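Local coordinates for probable glutathione S-transferase 5 (Caenorhabditis elegans, PDB 1ZL9), which conjugates reduced glutathione to a wide range of exogenous and endogenous hydrophobic electrophiles as a sigma-class transferase, at residues Q65-A70 / L155-L160; S18-A23 / I162-A167. One frame throughout, in Å; residues are numbered along the deposited sequence.

How the interactions relate
Both contacts join the thioredoxin-like N-terminal domain to the all-helical C-terminal domain, and both use helix 157-171. Interaction 1 sets the first turn of that helix against helix 66-76, whereas interaction 2 sets its next turns against helix 16-25. Along the chain the order is 18-23, 65-70, 155-160 and 162-167, so the outer pair of segments encloses the inner pair. The two centres lie about 8 Å apart and the groups touch, with Ile21 CD1 packed 3.8 Å from Trp157 CB. One C-terminal helix thus bears on two N-terminal helices, and the beginning of helix 66-76 also holds glutathione.

Interaction 1 (Q65-A70 / L155-L160); sequences QSHAIA and LTWIDL. With GSH (glutathione), chain C.
This contact belongs to the domain interface just behind the glutathione site, where Ala70 and His67 of helix 66-76 meet the indole of Trp157. The methyl CB of Ala70 sits over one face of the six-membered ring as a CH-pi contact, 3.8 Å from the ring centroid and 14° off the normal. His67 comes to the rim instead. Its ND1 lies in the indole plane, 3.1 Å from CH2 of Trp157, and the rings meet rim to rim with planes at 58°. Trp157 CG stands between its own backbone N and carbonyl carbon (chi1 72°), which swings the indole out from the helix toward both partners. Asn80 OD1 accepts a hydrogen bond from Trp157 NE1, which helps hold the rotation of this buried ring.

Behind Trp157, the N-cap residue Thr156 gives its backbone N-H to Asp159 OD2 at 2.9 Å, a nearly straight bond across the first turn of helix 157-171. One turn before Ala70, away from the indole, the start of helix 66-76 binds the gamma-glutamyl alpha-carboxylate of glutathione: Ser66 N donates to O11 at 2.9 Å and Ser66 OG to O12 at 2.6 Å. This helix N-terminus would also be expected to favour the negative charge.

The indole is further enclosed by Val90 and Ala94 of helix 84-112 and by Ile21 of helix 16-25, while Asp95 of the second subunit packs on His67.

Interaction 2 (S18-A23 / I162-A167); sequences SRQIFA and IAQHSA
Helices 16-25 and 157-171 approach at Gln20 and Gln164, whose CA atoms are the nearest pair of the two segments at 9.6 Å, a spacing that the two glutamine side chains bridge. Each of these residues directs its CB toward the opposite helix, and the two side chains make the contact, chiefly through their amide ends.

Gln20 reaches straight across: beyond CG its chain is extended (chi2 -168°), carrying the amide well out from its helix. Gln164 is bent instead. Its CG lies anti to the backbone N, and the turn at chi2 (53°) folds the amide round to face the incoming group. The amides then meet at nearly a right angle, their planes 83° apart. Gln20 NE2 lies 2.9 Å from the atom modelled as Gln164 NE2, although the assignment of the two ends of the Gln164 amide is doubtful. The same Gln20 nitrogen is 4.0 Å from Gln164 CG, so it rests against the bend of the other chain as well.

Gln20 NE2 has a firm partner within its own helix, donating a hydrogen bond to Glu16 OE2. Glu16 in turn uses OE1 in a salt bridge with Arg19 NH1, and Arg19 NE pairs with Asp31. Ile195 and Trp198 of helix 193-201 pack on Gln20, and Gln190 of helix 180-191 touches Gln164.

The 75 Å² buried between the two segments, both sides summed, therefore has polar groups at its centre. The bond to Glu16 helps orient the Gln20 amide, and the Arg19 salt bridge would be expected to favour the ionised form of Glu16, a good acceptor for the Gln20 N-H.

Interaction 1 (Q65-A70 / L155-L160)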
ATOM      1  N   GLN A  65      -3.073  -4.533  -8.493  1.00 14.13           N
ATOM      2  CA  GLN A  65      -2.353  -3.634  -7.568  1.00 13.29           C
ATOM      3  C   GLN A  65      -0.821  -3.813  -7.602  1.00 13.36           C
ATOM      4  O   GLN A  65      -0.312  -4.857  -7.218  1.00 13.10           O
ATOM      5  CB  GLN A  65      -2.906  -3.712  -6.156  1.00 14.15           C
ATOM      6  CG  GLN A  65      -4.283  -2.956  -6.059  1.00 13.76           C
ATOM      7  CD  GLN A  65      -4.174  -1.452  -5.934  1.00 11.95           C
ATOM      8  OE1 GLN A  65      -5.199  -0.723  -5.989  1.00 18.73           O
ATOM      9  NE2 GLN A  65      -2.993  -0.972  -5.740  1.00  9.51           N
ATOM     10  N   SER A  66      -0.132  -2.796  -8.107  1.00 11.88           N
ATOM     11  CA  SER A  66       1.289  -2.861  -8.378  1.00 12.38           C
ATOM     12  C   SER A  66       2.130  -3.415  -7.247  1.00 12.33           C
ATOM     13  O   SER A  66       2.983  -4.262  -7.537  1.00 13.47           O
ATOM     14  CB  SER A  66       1.827  -1.480  -8.821  1.00 12.50           C
ATOM     15  OG  SER A  66       1.734  -0.508  -7.827  1.00 12.99           O
ATOM     16  N   HIS A  67       1.869  -2.969  -5.995  1.00 11.62           N
ATOM     17  CA  HIS A  67       2.615  -3.415  -4.832  1.00 14.55           C
ATOM     18  C   HIS A  67       2.229  -4.861  -4.476  1.00 13.89           C
ATOM     19  O   HIS A  67       3.104  -5.619  -4.069  1.00 13.62           O
ATOM     20  CB  HIS A  67       2.462  -2.528  -3.587  1.00 15.21           C
ATOM     21  CG  HIS A  67       3.191  -1.216  -3.643  1.00 23.88           C
ATOM     22  ND1 HIS A  67       4.485  -1.068  -3.280  1.00 31.78           N
ATOM     23  CD2 HIS A  67       2.740   0.041  -3.804  1.00 37.93           C
ATOM     24  CE1 HIS A  67       4.874   0.181  -3.440  1.00 32.58           C
ATOM     25  NE2 HIS A  67       3.832   0.880  -3.772  1.00 33.78           N
ATOM     26  N   ALA A  68       0.938  -5.214  -4.645  1.00 14.02           N
ATOM     27  CA  ALA A  68       0.529  -6.588  -4.329  1.00 12.51           C
ATOM     28  C   ALA A  68       1.179  -7.574  -5.275  1.00 12.19           C
ATOM     29  O   ALA A  68       1.605  -8.623  -4.852  1.00 13.56           O
ATOM     30  CB  ALA A  68      -1.004  -6.756  -4.277  1.00 13.79           C
ATOM     31  N   ILE A  69       1.261  -7.236  -6.564  1.00 11.97           N
ATOM     32  CA  ILE A  69       1.970  -8.011  -7.524  1.00 11.79           C
ATOM     33  C   ILE A  69       3.454  -8.139  -7.211  1.00 12.65           C
ATOM     34  O   ILE A  69       3.969  -9.234  -7.211  1.00 13.50           O
ATOM     35  CB  ILE A  69       1.744  -7.418  -8.904  1.00 11.04           C
ATOM     36  CG1 ILE A  69       0.247  -7.487  -9.294  1.00 14.96           C
ATOM     37  CG2 ILE A  69       2.536  -8.137  -9.957  1.00 12.56           C
ATOM     38  CD1 ILE A  69      -0.145  -6.576 -10.431  1.00 16.42           C
ATOM     39  N   ALA A  70       4.142  -7.020  -6.974  1.00 13.59           N
ATOM     40  CA  ALA A  70       5.583  -7.040  -6.738  1.00 13.32           C
ATOM     41  C   ALA A  70       5.877  -7.884  -5.498  1.00 12.95           C
ATOM     42  O   ALA A  70       6.822  -8.695  -5.459  1.00 14.19           O
ATOM     43  CB  ALA A  70       6.081  -5.600  -6.525  1.00 13.48           C
ATOM     44  N   LEU A 155      19.693  -7.809  -2.015  1.00 16.32           N
ATOM     45  CA  LEU A 155      18.694  -7.181  -2.860  1.00 15.22           C
ATOM     46  C   LEU A 155      17.308  -7.526  -2.413  1.00 14.69           C
ATOM     47  O   LEU A 155      16.992  -8.689  -2.146  1.00 13.12           O
ATOM     48  CB  LEU A 155      18.908  -7.671  -4.295  1.00 16.84           C
ATOM     49  CG  LEU A 155      17.951  -7.090  -5.324  1.00 17.16           C
ATOM     50  CD1 LEU A 155      18.343  -5.670  -5.560  1.00 17.34           C
ATOM     51  CD2 LEU A 155      18.052  -7.887  -6.604  1.00 19.56           C
ATOM     52  N   THR A 156      16.444  -6.508  -2.349  1.00 15.38           N
ATOM     53  CA  THR A 156      15.007  -6.724  -2.283  1.00 14.13           C
ATOM     54  C   THR A 156      14.344  -5.907  -3.397  1.00 14.86           C
ATOM     55  O   THR A 156      14.966  -5.037  -4.026  1.00 12.38           O
ATOM     56  CB  THR A 156      14.403  -6.332  -0.949  1.00 14.66           C
ATOM     57  OG1 THR A 156      14.628  -4.953  -0.667  1.00 14.62           O
ATOM     58  CG2 THR A 156      14.998  -7.101   0.178  1.00 16.06           C
ATOM     59  N   TRP A 157      13.068  -6.176  -3.635  1.00 13.49           N
ATOM     60  CA  TRP A 157      12.352  -5.475  -4.724  1.00 12.87           C
ATOM     61  C   TRP A 157      12.248  -3.961  -4.516  1.00 13.38           C
ATOM     62  O   TRP A 157      12.131  -3.210  -5.487  1.00 13.73           O
ATOM     63  CB  TRP A 157      10.992  -6.123  -4.953  1.00 13.14           C
ATOM     64  CG  TRP A 157       9.935  -5.924  -3.937  1.00 11.73           C
ATOM     65  CD1 TRP A 157       9.614  -6.728  -2.925  1.00 13.76           C
ATOM     66  CD2 TRP A 157       8.963  -4.851  -3.919  1.00 14.74           C
ATOM     67  NE1 TRP A 157       8.543  -6.214  -2.218  1.00 14.59           N
ATOM     68  CE2 TRP A 157       8.120  -5.061  -2.817  1.00 14.10           C
ATOM     69  CE3 TRP A 157       8.745  -3.734  -4.721  1.00 15.65           C
ATOM     70  CZ2 TRP A 157       7.003  -4.257  -2.549  1.00 15.73           C
ATOM     71  CZ3 TRP A 157       7.707  -2.910  -4.426  1.00 14.77           C
ATOM     72  CH2 TRP A 157       6.811  -3.186  -3.361  1.00 16.68           C
ATOM     73  N   ILE A 158      12.316  -3.485  -3.273  1.00 12.81           N
ATOM     74  CA  ILE A 158      12.242  -2.050  -3.068  1.00 14.18           C
ATOM     75  C   ILE A 158      13.527  -1.409  -3.568  1.00 13.21           C
ATOM     76  O   ILE A 158      13.481  -0.286  -4.036  1.00 12.86           O
ATOM     77  CB  ILE A 158      11.834  -1.672  -1.598  1.00 14.51           C
ATOM     78  CG1 ILE A 158      11.457  -0.175  -1.502  1.00 16.98           C
ATOM     79  CG2 ILE A 158      12.955  -2.004  -0.569  1.00 16.67           C
ATOM     80  CD1 ILE A 158      10.254   0.274  -2.298  1.00 17.97           C
ATOM     81  N   ASP A 159      14.660  -2.128  -3.524  1.00 13.66           N
ATOM     82  CA  ASP A 159      15.889  -1.646  -4.181  1.00 13.84           C
ATOM     83  C   ASP A 159      15.647  -1.424  -5.691  1.00 13.55           C
ATOM     84  O   ASP A 159      16.097  -0.450  -6.271  1.00 12.43           O
ATOM     85  CB  ASP A 159      16.999  -2.636  -4.044  1.00 14.52           C
ATOM     86  CG  ASP A 159      17.543  -2.744  -2.640  1.00 16.73           C
ATOM     87  OD1 ASP A 159      17.938  -1.706  -2.008  1.00 13.45           O
ATOM     88  OD2 ASP A 159      17.686  -3.881  -2.152  1.00 16.84           O
ATOM     89  N   LEU A 160      14.987  -2.396  -6.326  1.00 12.68           N
ATOM     90  CA  LEU A 160      14.721  -2.300  -7.751  1.00 13.79           C
ATOM     91  C   LEU A 160      13.857  -1.089  -8.053  1.00 13.31           C
ATOM     92  O   LEU A 160      14.145  -0.356  -9.019  1.00 14.38           O
ATOM     93  CB  LEU A 160      14.030  -3.579  -8.306  1.00 12.73           C
ATOM     94  CG  LEU A 160      14.921  -4.815  -8.233  1.00 12.71           C
ATOM     95  CD1 LEU A 160      14.143  -6.079  -8.503  1.00 14.96           C
ATOM     96  CD2 LEU A 160      16.074  -4.849  -9.173  1.00 12.54           C
TER
HETATM   97  N1  GSH C 501      -3.038   1.598  -6.695  1.00 17.99           N
HETATM   98  CA1 GSH C 501      -2.726   1.381  -8.067  1.00 19.94           C
HETATM   99  C1  GSH C 501      -1.612   0.437  -8.268  1.00 18.84           C
HETATM  100  O11 GSH C 501      -1.629  -0.537  -9.186  1.00 16.45           O
HETATM  101  O12 GSH C 501      -0.537   0.655  -7.589  1.00 19.06           O
HETATM  102  CB1 GSH C 501      -3.121   2.327  -9.157  1.00 19.19           C
HETATM  103  CG1 GSH C 501      -3.373   1.708 -10.541  1.00 19.57           C
HETATM  104  CD1 GSH C 501      -3.540   2.813 -11.565  1.00 21.28           C
HETATM  105  OE1 GSH C 501      -3.722   4.075 -11.097  1.00 19.97           O
HETATM  106  N2  GSH C 501      -3.560   2.541 -12.871  1.00 17.25           N
HETATM  107  CA2 GSH C 501      -3.557   3.572 -13.866  1.00 20.63           C
HETATM  108  C2  GSH C 501      -4.625   3.221 -14.859  1.00 18.83           C
HETATM  109  O2  GSH C 501      -4.731   1.889 -15.158  1.00 18.04           O
HETATM  110  CB2 GSH C 501      -2.148   3.506 -14.443  1.00 26.52           C
HETATM  111  SG2 GSH C 501      -1.995   4.703 -15.783  1.00 39.63           S
HETATM  112  N3  GSH C 501      -5.364   4.126 -15.456  1.00 25.03           N
HETATM  113  CA3 GSH C 501      -6.277   3.864 -16.570  1.00 25.10           C
HETATM  114  C3  GSH C 501      -7.709   3.844 -16.096  1.00 29.59           C
HETATM  115  O31 GSH C 501      -7.970   4.056 -14.736  1.00 29.24           O
HETATM  116  O32 GSH C 501      -8.725   3.595 -16.892  1.00 32.24           O

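Interaction 2 (S18-A23 / I162-A167)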
ATOM      1  N   SER A  18       7.896  -5.334 -11.367  1.00 12.48           N
ATOM      2  CA  SER A  18       7.552  -6.725 -11.607  1.00 12.78           C
ATOM      3  C   SER A  18       8.363  -7.272 -12.752  1.00 10.96           C
ATOM      4  O   SER A  18       8.859  -8.383 -12.695  1.00 12.98           O
ATOM      5  CB  SER A  18       6.032  -6.846 -11.797  1.00 13.19           C
ATOM      6  OG  SER A  18       5.414  -6.583 -10.558  1.00 14.78           O
ATOM      7  N   ARG A  19       8.529  -6.494 -13.818  1.00 13.53           N
ATOM      8  CA  ARG A  19       9.347  -6.941 -14.930  1.00 13.54           C
ATOM      9  C   ARG A  19      10.794  -7.189 -14.465  1.00 12.90           C
ATOM     10  O   ARG A  19      11.455  -8.119 -14.912  1.00 13.00           O
ATOM     11  CB  ARG A  19       9.367  -5.886 -16.040  1.00 14.14           C
ATOM     12  CG  ARG A  19       8.008  -5.483 -16.592  1.00 13.58           C
ATOM     13  CD  ARG A  19       8.170  -4.772 -17.918  1.00 16.37           C
ATOM     14  NE  ARG A  19       6.926  -4.311 -18.489  1.00 14.02           N
ATOM     15  CZ  ARG A  19       6.450  -3.093 -18.388  1.00 16.60           C
ATOM     16  NH1 ARG A  19       7.126  -2.148 -17.767  1.00 15.14           N
ATOM     17  NH2 ARG A  19       5.302  -2.796 -18.973  1.00 16.49           N
ATOM     18  N   GLN A  20      11.268  -6.356 -13.564  1.00 11.66           N
ATOM     19  CA  GLN A  20      12.652  -6.464 -13.072  1.00 12.67           C
ATOM     20  C   GLN A  20      12.831  -7.639 -12.111  1.00 13.41           C
ATOM     21  O   GLN A  20      13.866  -8.272 -12.089  1.00 14.55           O
ATOM     22  CB  GLN A  20      13.124  -5.161 -12.469  1.00 12.94           C
ATOM     23  CG  GLN A  20      13.317  -4.070 -13.573  1.00 14.36           C
ATOM     24  CD  GLN A  20      14.049  -2.823 -13.112  1.00 14.78           C
ATOM     25  OE1 GLN A  20      14.719  -2.841 -12.094  1.00 13.68           O
ATOM     26  NE2 GLN A  20      13.990  -1.767 -13.922  1.00 15.21           N
ATOM     27  N   ILE A  21      11.795  -7.932 -11.335  1.00 13.14           N
ATOM     28  CA  ILE A  21      11.800  -9.130 -10.510  1.00 13.65           C
ATOM     29  C   ILE A  21      11.901 -10.353 -11.387  1.00 12.70           C
ATOM     30  O   ILE A  21      12.726 -11.246 -11.155  1.00 13.20           O
ATOM     31  CB  ILE A  21      10.531  -9.198  -9.623  1.00 13.77           C
ATOM     32  CG1 ILE A  21      10.589  -8.133  -8.545  1.00 13.79           C
ATOM     33  CG2 ILE A  21      10.285 -10.585  -9.094  1.00 14.18           C
ATOM     34  CD1 ILE A  21       9.246  -7.886  -7.795  1.00 14.42           C
ATOM     35  N   PHE A  22      11.077 -10.414 -12.411  1.00 14.02           N
ATOM     36  CA  PHE A  22      11.191 -11.513 -13.354  1.00 13.83           C
ATOM     37  C   PHE A  22      12.565 -11.590 -14.031  1.00 14.63           C
ATOM     38  O   PHE A  22      13.115 -12.710 -14.196  1.00 16.07           O
ATOM     39  CB  PHE A  22      10.166 -11.432 -14.472  1.00 14.91           C
ATOM     40  CG  PHE A  22       8.754 -11.762 -14.076  1.00 12.92           C
ATOM     41  CD1 PHE A  22       8.418 -12.949 -13.415  1.00 13.04           C
ATOM     42  CD2 PHE A  22       7.741 -10.891 -14.426  1.00 16.53           C
ATOM     43  CE1 PHE A  22       7.119 -13.240 -13.098  1.00 13.70           C
ATOM     44  CE2 PHE A  22       6.406 -11.201 -14.148  1.00 15.73           C
ATOM     45  CZ  PHE A  22       6.082 -12.351 -13.481  1.00 14.09           C
ATOM     46  N   ALA A  23      13.123 -10.441 -14.449  1.00 14.61           N
ATOM     47  CA  ALA A  23      14.434 -10.406 -15.045  1.00 14.78           C
ATOM     48  C   ALA A  23      15.468 -10.912 -14.056  1.00 15.30           C
ATOM     49  O   ALA A  23      16.316 -11.710 -14.436  1.00 16.60           O
ATOM     50  CB  ALA A  23      14.816  -8.993 -15.557  1.00 15.01           C
ATOM     51  N   ILE A 162      13.271   1.648  -6.189  1.00 11.92           N
ATOM     52  CA  ILE A 162      13.853   2.934  -5.862  1.00 11.50           C
ATOM     53  C   ILE A 162      14.990   3.266  -6.833  1.00 11.50           C
ATOM     54  O   ILE A 162      15.136   4.387  -7.274  1.00 12.06           O
ATOM     55  CB  ILE A 162      14.348   2.925  -4.377  1.00 11.22           C
ATOM     56  CG1 ILE A 162      13.151   2.858  -3.372  1.00 10.17           C
ATOM     57  CG2 ILE A 162      15.215   4.084  -4.095  1.00 12.14           C
ATOM     58  CD1 ILE A 162      12.114   3.950  -3.527  1.00 15.15           C
ATOM     59  N   ALA A 163      15.851   2.299  -7.132  1.00 11.44           N
ATOM     60  CA  ALA A 163      16.890   2.527  -8.127  1.00 12.44           C
ATOM     61  C   ALA A 163      16.358   2.944  -9.470  1.00 13.16           C
ATOM     62  O   ALA A 163      16.912   3.825 -10.107  1.00 12.57           O
ATOM     63  CB  ALA A 163      17.789   1.309  -8.323  1.00 12.18           C
ATOM     64  N   GLN A 164      15.235   2.384  -9.881  1.00 13.38           N
ATOM     65  CA  GLN A 164      14.677   2.745 -11.186  1.00 14.26           C
ATOM     66  C   GLN A 164      14.091   4.193 -11.157  1.00 15.38           C
ATOM     67  O   GLN A 164      14.245   4.970 -12.098  1.00 13.70           O
ATOM     68  CB  GLN A 164      13.574   1.752 -11.559  1.00 13.76           C
ATOM     69  CG  GLN A 164      13.016   2.014 -12.982  1.00 14.48           C
ATOM     70  CD  GLN A 164      14.076   2.081 -14.072  1.00 17.61           C
ATOM     71  OE1 GLN A 164      14.332   3.156 -14.682  1.00 21.87           O
ATOM     72  NE2 GLN A 164      14.721   0.971 -14.306  1.00 11.65           N
ATOM     73  N   HIS A 165      13.489   4.552 -10.046  1.00 14.96           N
ATOM     74  CA  HIS A 165      12.967   5.947  -9.856  1.00 16.52           C
ATOM     75  C   HIS A 165      14.135   6.959  -9.866  1.00 15.53           C
ATOM     76  O   HIS A 165      14.141   7.930 -10.609  1.00 14.03           O
ATOM     77  CB  HIS A 165      12.134   6.057  -8.564  1.00 16.89           C
ATOM     78  CG  HIS A 165      11.511   7.418  -8.365  1.00 24.08           C
ATOM     79  ND1 HIS A 165      12.200   8.576  -8.572  1.00 40.13           N
ATOM     80  CD2 HIS A 165      10.267   7.811  -8.038  1.00 37.03           C
ATOM     81  CE1 HIS A 165      11.429   9.620  -8.319  1.00 36.13           C
ATOM     82  NE2 HIS A 165      10.257   9.189  -8.003  1.00 27.07           N
ATOM     83  N   SER A 166      15.183   6.660  -9.090  1.00 16.41           N
ATOM     84  CA  SER A 166      16.365   7.472  -9.060  1.00 14.68           C
ATOM     85  C   SER A 166      17.039   7.617 -10.434  1.00 15.38           C
ATOM     86  O   SER A 166      17.437   8.697 -10.762  1.00 14.47           O
ATOM     87  CB  SER A 166      17.376   6.968  -8.047  1.00 14.61           C
ATOM     88  OG  SER A 166      16.875   6.994  -6.730  1.00 14.28           O
ATOM     89  N   ALA A 167      17.218   6.513 -11.162  1.00 15.52           N
ATOM     90  CA  ALA A 167      17.847   6.494 -12.472  1.00 16.33           C
ATOM     91  C   ALA A 167      17.022   7.356 -13.439  1.00 16.64           C
ATOM     92  O   ALA A 167      17.593   8.205 -14.162  1.00 15.53           O
ATOM     93  CB  ALA A 167      18.021   5.057 -12.992  1.00 16.17           C
TER